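Local coordinates for nitrogenase molybdenum-iron protein alpha chain (Clostridium pasteurianum, PDB 4WES) that forms, with the beta chain, the component of nitrogenase that reduces dinitrogen to ammonium, carrying the iron-molybdenum cofactor and sharing the [8Fe-7S] cluster, at residues E230-H235 with K310-V315; M273-G278 with I396-D401; Q335-C340 with K457-F462. One frame throughout, in Å; residues are numbered along the deposited sequence. Where two conformers were deposited one is given.

Contact 1. Residues E230-H235 with K310-V315; sequences EKIGYH and KRTEEV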
# COMPACT_ATOMS: atom_id res chain seq x y z
N GLU A 230 -4.98 9.30 -41.09
CA GLU A 230 -5.61 8.15 -41.74
C GLU A 230 -7.12 8.39 -41.96
O GLU A 230 -7.66 7.93 -42.99
CB GLU A 230 -5.34 6.89 -40.91
CG GLU A 230 -3.86 6.51 -41.02
CD GLU A 230 -3.36 5.42 -40.08
OE1 GLU A 230 -2.22 4.95 -40.32
OE2 GLU A 230 -4.06 4.99 -39.12
N LYS A 231 -7.79 9.11 -41.06
CA LYS A 231 -9.20 9.46 -41.28
C LYS A 231 -9.38 10.31 -42.55
O LYS A 231 -10.37 10.14 -43.28
CB LYS A 231 -9.76 10.27 -40.10
CG LYS A 231 -10.31 9.51 -38.93
CD LYS A 231 -10.73 10.48 -37.82
CE LYS A 231 -12.01 11.17 -38.16
NZ LYS A 231 -12.61 11.75 -36.92
N ILE A 232 -8.43 11.19 -42.82
CA ILE A 232 -8.53 12.04 -44.00
C ILE A 232 -8.26 11.21 -45.27
O ILE A 232 -8.82 11.50 -46.35
CB ILE A 232 -7.57 13.22 -43.87
CG1 ILE A 232 -8.05 14.14 -42.75
CG2 ILE A 232 -7.47 13.96 -45.19
CD1 ILE A 232 -7.03 15.15 -42.29
N GLY A 233 -7.39 10.20 -45.14
CA GLY A 233 -7.11 9.32 -46.27
C GLY A 233 -5.65 9.18 -46.64
O GLY A 233 -5.34 8.50 -47.63
N TYR A 234 -4.75 9.77 -45.88
CA TYR A 234 -3.33 9.58 -46.15
C TYR A 234 -2.87 8.19 -45.76
O TYR A 234 -3.43 7.56 -44.84
CB TYR A 234 -2.50 10.60 -45.37
CG TYR A 234 -2.75 12.04 -45.81
CD1 TYR A 234 -2.23 12.53 -47.01
CD2 TYR A 234 -3.53 12.89 -45.04
CE1 TYR A 234 -2.47 13.82 -47.44
CE2 TYR A 234 -3.78 14.19 -45.45
CZ TYR A 234 -3.26 14.65 -46.65
OH TYR A 234 -3.48 15.93 -47.07
N HIS A 235 -1.81 7.74 -46.41
CA HIS A 235 -1.10 6.57 -46.00
C HIS A 235 0.12 7.08 -45.23
O HIS A 235 0.97 7.76 -45.82
CB HIS A 235 -0.63 5.74 -47.20
CG HIS A 235 0.22 4.59 -46.79
ND1 HIS A 235 1.55 4.47 -47.15
CD2 HIS A 235 -0.05 3.52 -46.01
CE1 HIS A 235 2.05 3.37 -46.62
NE2 HIS A 235 1.10 2.78 -45.93
N LYS A 310 -11.64 17.95 -49.44
CA LYS A 310 -12.97 17.87 -48.87
C LYS A 310 -12.93 17.16 -47.52
O LYS A 310 -13.50 17.65 -46.54
CB LYS A 310 -13.90 17.13 -49.83
CG LYS A 310 -15.32 16.90 -49.31
CD LYS A 310 -16.09 15.94 -50.21
CE LYS A 310 -17.44 15.56 -49.64
NZ LYS A 310 -18.50 16.51 -50.08
N ARG A 311 -12.26 16.01 -47.46
CA ARG A 311 -12.18 15.23 -46.24
C ARG A 311 -11.40 16.00 -45.19
O ARG A 311 -11.69 15.89 -44.01
CB ARG A 311 -11.50 13.86 -46.46
CG ARG A 311 -12.40 12.81 -47.05
CD ARG A 311 -13.56 12.51 -46.11
NE ARG A 311 -13.14 11.71 -44.97
CZ ARG A 311 -13.67 11.77 -43.75
NH1 ARG A 311 -13.23 10.96 -42.80
NH2 ARG A 311 -14.63 12.62 -43.48
N THR A 312 -10.39 16.75 -45.61
CA THR A 312 -9.58 17.55 -44.68
C THR A 312 -10.50 18.47 -43.88
O THR A 312 -10.46 18.51 -42.64
CB THR A 312 -8.46 18.35 -45.39
OG1 THR A 312 -7.50 17.46 -45.93
CG2 THR A 312 -7.73 19.28 -44.46
N GLU A 313 -11.34 19.19 -44.58
CA GLU A 313 -12.23 20.14 -43.91
C GLU A 313 -13.31 19.44 -43.09
O GLU A 313 -13.67 19.90 -42.01
CB GLU A 313 -12.81 21.16 -44.90
CG GLU A 313 -11.73 22.03 -45.51
CD GLU A 313 -10.98 22.86 -44.48
OE1 GLU A 313 -9.77 23.02 -44.63
OE2 GLU A 313 -11.60 23.35 -43.52
N GLU A 314 -13.83 18.31 -43.58
CA GLU A 314 -14.81 17.55 -42.79
C GLU A 314 -14.19 17.08 -41.48
O GLU A 314 -14.83 17.18 -40.43
CB GLU A 314 -15.33 16.33 -43.55
CG GLU A 314 -16.20 16.70 -44.72
CD GLU A 314 -16.57 15.53 -45.61
OE1 GLU A 314 -16.03 14.41 -45.43
OE2 GLU A 314 -17.43 15.77 -46.48
N VAL A 315 -12.99 16.52 -41.55
CA VAL A 315 -12.35 15.99 -40.36
C VAL A 315 -11.98 17.10 -39.37
O VAL A 315 -12.22 16.96 -38.17
CB VAL A 315 -11.14 15.12 -40.73
CG1 VAL A 315 -10.32 14.74 -39.51
CG2 VAL A 315 -11.62 13.85 -41.46
O HOH W 1 -11.77 9.28 -45.79
O HOH W 2 -4.86 17.31 -45.21
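K231 and I232, in the last turn of helix 221-232, pack against R311, T312 and V315 of helix 306-334 where a Schellman motif ends the first helix. G233, with positive phi, is its C-prime residue: Y234 N bonds to L229 O and G233 N to E230 O. The K231 carbonyl is then gripped from the other helix. R311 NH1 donates to K231 O at 3.0 Å, with a bent N-H...O angle of 143°, the donor standing above the carbonyl plane. R311 NE gives its hydrogen to a water at 2.9 Å, which in turn donates to K231 O, so one oxygen takes two donors. Bends at chi2 (-62°) and chi3 (-75°) fold the arginine toward the C-terminal end of its helix and lay the guanidinium over V315, whose CG2 is 3.4 Å from its plane, toward the rim. A salt bridge from R311 NH2 to the anti lone pair of E314 OE1, 3.0 Å long and in the plane of the group, fixes its rotation.

Beside this polar patch, I232 uses both branches. CG2, anti to the backbone N, reaches T312 OG1 at 3.6 Å, while CG1 packs against V315 CG2 at 3.8 Å. L296 of helix 289-303 touches both I232 and T312, adding a third helix to the apolar cluster. K231 runs past V315, its CE loosely against CG1, and its ammonium goes on to salt bridges with E318 and E319. F303 meets the Y234 ring, whose hydroxyl is joined to helix 306-334 through a water in the ring plane. That water lies 2.7 Å from Y234 OH and donates to T312 OG1 over 2.7 Å, while the threonine hydroxyl also bonds to the carbonyl oxygen of L308, one turn back.

Contact 2. Residues M273-G278 with I396-D401; sequences METKYG and ITVTPD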
# COMPACT_ATOMS: atom_id res chain seq x y z
N MET A 273 16.86 13.47 -48.33
CA MET A 273 15.82 12.77 -49.08
C MET A 273 15.35 13.61 -50.27
O MET A 273 15.02 13.07 -51.33
CB MET A 273 14.67 12.36 -48.19
CG MET A 273 15.02 11.25 -47.23
SD MET A 273 13.63 10.65 -46.26
CE MET A 273 12.77 9.68 -47.49
N GLU A 274 15.26 14.92 -50.09
CA GLU A 274 14.92 15.78 -51.20
C GLU A 274 16.00 15.71 -52.29
O GLU A 274 15.69 15.58 -53.47
CB GLU A 274 14.70 17.24 -50.77
CG GLU A 274 14.22 18.12 -51.91
CD GLU A 274 13.78 19.50 -51.52
OE1 GLU A 274 13.73 19.82 -50.32
OE2 GLU A 274 13.53 20.29 -52.44
N THR A 275 17.29 15.78 -51.90
CA THR A 275 18.35 15.75 -52.88
C THR A 275 18.41 14.41 -53.62
O THR A 275 18.58 14.35 -54.85
CB THR A 275 19.68 16.02 -52.19
OG1 THR A 275 19.61 17.31 -51.57
CG2 THR A 275 20.83 15.90 -53.14
N LYS A 276 18.34 13.31 -52.86
CA LYS A 276 18.59 11.99 -53.42
C LYS A 276 17.38 11.42 -54.16
O LYS A 276 17.54 10.79 -55.20
CB LYS A 276 19.05 11.03 -52.32
CG LYS A 276 19.39 9.63 -52.83
CD LYS A 276 20.08 8.79 -51.76
CE LYS A 276 20.36 7.38 -52.25
NZ LYS A 276 21.17 6.59 -51.30
N TYR A 277 16.19 11.63 -53.61
CA TYR A 277 14.96 11.01 -54.13
C TYR A 277 14.00 12.00 -54.83
O TYR A 277 13.10 11.56 -55.53
CB TYR A 277 14.22 10.26 -53.01
CG TYR A 277 15.02 9.15 -52.42
CD1 TYR A 277 15.33 8.00 -53.17
CD2 TYR A 277 15.52 9.22 -51.13
CE1 TYR A 277 16.10 6.98 -52.65
CE2 TYR A 277 16.27 8.20 -50.62
CZ TYR A 277 16.56 7.08 -51.36
OH TYR A 277 17.32 6.08 -50.81
N GLY A 278 14.16 13.29 -54.56
CA GLY A 278 13.23 14.29 -55.09
C GLY A 278 12.02 14.50 -54.19
O GLY A 278 11.11 15.22 -54.56
N ILE A 396 27.85 14.43 -44.61
CA ILE A 396 27.80 13.61 -45.78
C ILE A 396 27.01 14.31 -46.86
O ILE A 396 26.19 15.21 -46.61
CB ILE A 396 27.27 12.21 -45.51
CG1 ILE A 396 25.78 12.29 -45.20
CG2 ILE A 396 28.08 11.55 -44.39
CD1 ILE A 396 25.08 10.94 -45.20
N THR A 397 27.35 13.97 -48.09
CA THR A 397 26.66 14.55 -49.21
C THR A 397 26.06 13.43 -50.02
O THR A 397 26.64 12.36 -50.17
CB THR A 397 27.55 15.40 -50.15
OG1 THR A 397 28.27 14.55 -51.02
CG2 THR A 397 28.51 16.32 -49.37
N VAL A 398 24.84 13.66 -50.47
CA VAL A 398 24.16 12.72 -51.35
C VAL A 398 23.95 13.40 -52.70
O VAL A 398 24.06 14.61 -52.81
CB VAL A 398 22.83 12.21 -50.76
CG1 VAL A 398 23.05 11.43 -49.47
CG2 VAL A 398 21.86 13.36 -50.54
N THR A 399 23.54 12.62 -53.68
CA THR A 399 23.30 13.12 -55.03
C THR A 399 22.06 12.44 -55.57
O THR A 399 21.60 11.46 -54.99
CB THR A 399 24.50 12.80 -55.94
OG1 THR A 399 24.70 11.38 -56.04
CG2 THR A 399 25.78 13.49 -55.46
N PRO A 400 21.47 12.99 -56.64
CA PRO A 400 20.25 12.38 -57.15
C PRO A 400 20.48 10.96 -57.56
O PRO A 400 21.37 10.69 -58.37
CB PRO A 400 19.90 13.21 -58.38
CG PRO A 400 20.57 14.50 -58.18
CD PRO A 400 21.80 14.23 -57.36
N ASP A 401 19.64 10.07 -57.07
CA ASP A 401 19.72 8.68 -57.41
C ASP A 401 19.31 8.50 -58.90
O ASP A 401 18.22 8.89 -59.28
CB ASP A 401 18.85 7.88 -56.43
CG ASP A 401 19.01 6.37 -56.57
OD1 ASP A 401 19.46 5.74 -55.59
OD2 ASP A 401 18.66 5.82 -57.65
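T275 and K276, in the final turn of helix 263-277, lie against an extended run of loop, V398 to D401, that passes across the helix end. T275 meets V398 methyl to methyl, its CG2 3.8 Å from V398 CG2, the two side chains crossing at a slant. The same T275 methyl, anti to its own backbone nitrogen, also rests 3.5 Å from V398 O, while the hydroxyl turns the other way and bonds to E271 O within the helix.

K276 has an extended chain that leaves with CG opposite the backbone N (chi1 -177°). This lays K276 CG 4.0 Å above the centre of the Y277 ring, over one face, and also brings it to D401 CB at 4.0 Å. Farther along, K276 CE passes D401 OD1, but the ammonium stays 4.7 Å from OD1 (K276 NZ to D401 OD1), too far for a salt bridge, though the opposite charges probably still attract. The other carboxylate oxygen, D401 OD2, is occupied by the backbone N-H groups of Q403 and K404.

Backbone atoms add to the contact. D401 N donates to K276 O at 2.9 Å, almost straight at 175°, in the carbonyl plane and on a lone pair. Just before it along both segments come two CA-H...O contacts, K276 CA to T399 O at 3.4 Å and P400 CA to T275 O. G278, with positive phi, turns the chain away beyond the helix.

Helix 263-277 makes the crossover between parallel strands 257-260 and 281-283. V398 also touches M272, one turn earlier in the helix, and M194 of helix 182-196 packs on M273 and Y277.

Contact 3. Residues Q335-C340 with K457-F462; sequences QGKTAC and KPDMFF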
# COMPACT_ATOMS: atom_id res chain seq x y z
N GLN A 335 -6.79 32.34 -19.46
CA GLN A 335 -6.47 33.55 -20.17
C GLN A 335 -5.93 34.61 -19.22
O GLN A 335 -6.37 34.76 -18.07
CB GLN A 335 -7.62 34.07 -21.02
CG GLN A 335 -8.78 34.51 -20.23
CD GLN A 335 -9.96 34.87 -21.15
OE1 GLN A 335 -9.79 35.20 -22.33
NE2 GLN A 335 -11.16 34.79 -20.61
N GLY A 336 -4.98 35.38 -19.74
CA GLY A 336 -4.35 36.44 -18.95
C GLY A 336 -3.17 36.02 -18.15
O GLY A 336 -2.55 36.87 -17.49
N LYS A 337 -2.83 34.75 -18.16
CA LYS A 337 -1.66 34.28 -17.45
C LYS A 337 -0.43 34.34 -18.35
O LYS A 337 -0.54 34.48 -19.57
CB LYS A 337 -1.92 32.87 -16.96
CG LYS A 337 -3.05 32.84 -15.96
CD LYS A 337 -3.37 31.49 -15.45
CE LYS A 337 -4.61 31.47 -14.62
NZ LYS A 337 -4.39 32.22 -13.36
N THR A 338 0.74 34.27 -17.74
CA THR A 338 2.01 34.35 -18.45
C THR A 338 2.81 33.06 -18.28
O THR A 338 2.71 32.35 -17.28
CB THR A 338 2.86 35.55 -17.95
OG1 THR A 338 3.11 35.37 -16.56
CG2 THR A 338 2.15 36.86 -18.22
N ALA A 339 3.65 32.81 -19.29
CA ALA A 339 4.44 31.58 -19.35
C ALA A 339 5.85 31.85 -19.82
O ALA A 339 6.11 32.78 -20.60
CB ALA A 339 3.76 30.58 -20.27
N CYS A 340 6.74 30.93 -19.43
CA CYS A 340 8.06 30.79 -20.04
C CYS A 340 8.18 29.34 -20.55
O CYS A 340 7.61 28.44 -19.96
CB CYS A 340 9.16 31.07 -19.01
SG CYS A 340 9.00 32.61 -18.10
N LYS A 457 7.95 37.02 -12.60
CA LYS A 457 6.90 36.39 -11.82
C LYS A 457 5.87 35.72 -12.74
O LYS A 457 4.68 35.97 -12.67
CB LYS A 457 6.25 37.37 -10.85
CG LYS A 457 7.29 38.05 -9.94
CD LYS A 457 6.68 38.96 -8.92
CE LYS A 457 7.77 39.78 -8.23
NZ LYS A 457 8.92 38.99 -7.70
N PRO A 458 6.34 34.80 -13.59
CA PRO A 458 5.40 34.13 -14.49
C PRO A 458 4.44 33.23 -13.74
O PRO A 458 4.76 32.70 -12.66
CB PRO A 458 6.32 33.29 -15.39
CG PRO A 458 7.46 32.95 -14.49
CD PRO A 458 7.69 34.22 -13.67
N ASP A 459 3.27 32.97 -14.34
CA ASP A 459 2.33 32.01 -13.75
C ASP A 459 2.76 30.55 -13.93
O ASP A 459 2.31 29.70 -13.19
CB ASP A 459 0.95 32.19 -14.35
CG ASP A 459 0.36 33.53 -14.03
OD1 ASP A 459 -0.03 33.72 -12.87
OD2 ASP A 459 0.33 34.41 -14.88
N MET A 460 3.55 30.29 -14.96
CA MET A 460 3.96 28.93 -15.24
C MET A 460 5.27 28.96 -16.01
O MET A 460 5.53 29.88 -16.78
CB MET A 460 2.86 28.21 -16.04
CG MET A 460 2.62 28.77 -17.42
SD MET A 460 1.06 28.35 -18.19
CE MET A 460 0.02 29.61 -17.45
N PHE A 461 6.08 27.91 -15.83
CA PHE A 461 7.38 27.83 -16.49
C PHE A 461 7.55 26.39 -16.94
O PHE A 461 7.73 25.50 -16.14
CB PHE A 461 8.50 28.29 -15.55
CG PHE A 461 9.78 28.70 -16.24
CD1 PHE A 461 10.40 29.90 -15.93
CD2 PHE A 461 10.38 27.87 -17.20
CE1 PHE A 461 11.54 30.27 -16.57
CE2 PHE A 461 11.53 28.27 -17.86
CZ PHE A 461 12.10 29.47 -17.53
N PHE A 462 7.43 26.19 -18.26
CA PHE A 462 7.54 24.85 -18.86
C PHE A 462 9.01 24.52 -19.08
O PHE A 462 9.73 25.30 -19.70
CB PHE A 462 6.81 24.80 -20.19
CG PHE A 462 5.33 25.04 -20.10
CD1 PHE A 462 4.80 26.30 -20.28
CD2 PHE A 462 4.48 24.00 -19.85
CE1 PHE A 462 3.45 26.52 -20.21
CE2 PHE A 462 3.12 24.21 -19.77
CZ PHE A 462 2.59 25.47 -19.93
O HOH W 3 -1.95 31.56 -12.15
O HOH W 4 3.47 37.34 -14.89
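C340 is the knob of this contact: its CB sits over the face of the F461 ring, 3.4 Å from the centroid and only 9° off the ring normal, a CH-pi contact. Its SG leans obliquely over the same ring and fills the notch between it and P458, 3.9 Å from P458 CB. On the other side of the sheet the small A339 offers a shallow seat. M460 CG, between its backbone N and carbonyl carbon (chi1 66°), lies 3.6 Å from A339 CB, and a bend at chi3 brings the methyl to K337 CB. The edge of the F462 ring closes the far side, CE1 lying 4.1 Å from A339 CB.

Where the strands begin, the T338 hydroxyl nestles against P458 CA and takes a hydrogen bond from D459 N. The D459 carboxylate reaches back over K337, its OD2 accepting T338 N at 2.9 Å; a water joins K337 NZ to D459 OD1. Farther in, C340 N donates to M460 O (3.1 Å) and F462 N to C340 O (2.8 Å), the alternation of a parallel pair.

Strand 460-462 is one of two edge strands, within this chain, of a mixed sheet, beside strand 338-343. Both strands lead at their C-terminal ends into the active site, V343 to R347 lining the metal cluster and G464 to K466 the homocitrate, the topological placing expected of Rossmann-like alpha/beta domains.

Overall arrangement
From the N terminus the chain supplies 230-235, then 273-278, before contact 1 closes its loop at 310-315, tying the end of helix 221-232 to the long helix 306-334. That helix leads straight into strand 338-343 and the opening of contact 3. Contact 2 closes at 396-401, so it crosses contact 1; contact 3, closing at 457-462, crosses contact 2 in turn. Contacts 1 and 3 follow in series. Contact 2 fastens a long loop to the helix between strands 257-260 and 281-283, while contact 3 joins two strands of the mixed sheet. Contacts 2 and 3 lie on opposite sides of the chain's centre, their own centres about 44 Å apart.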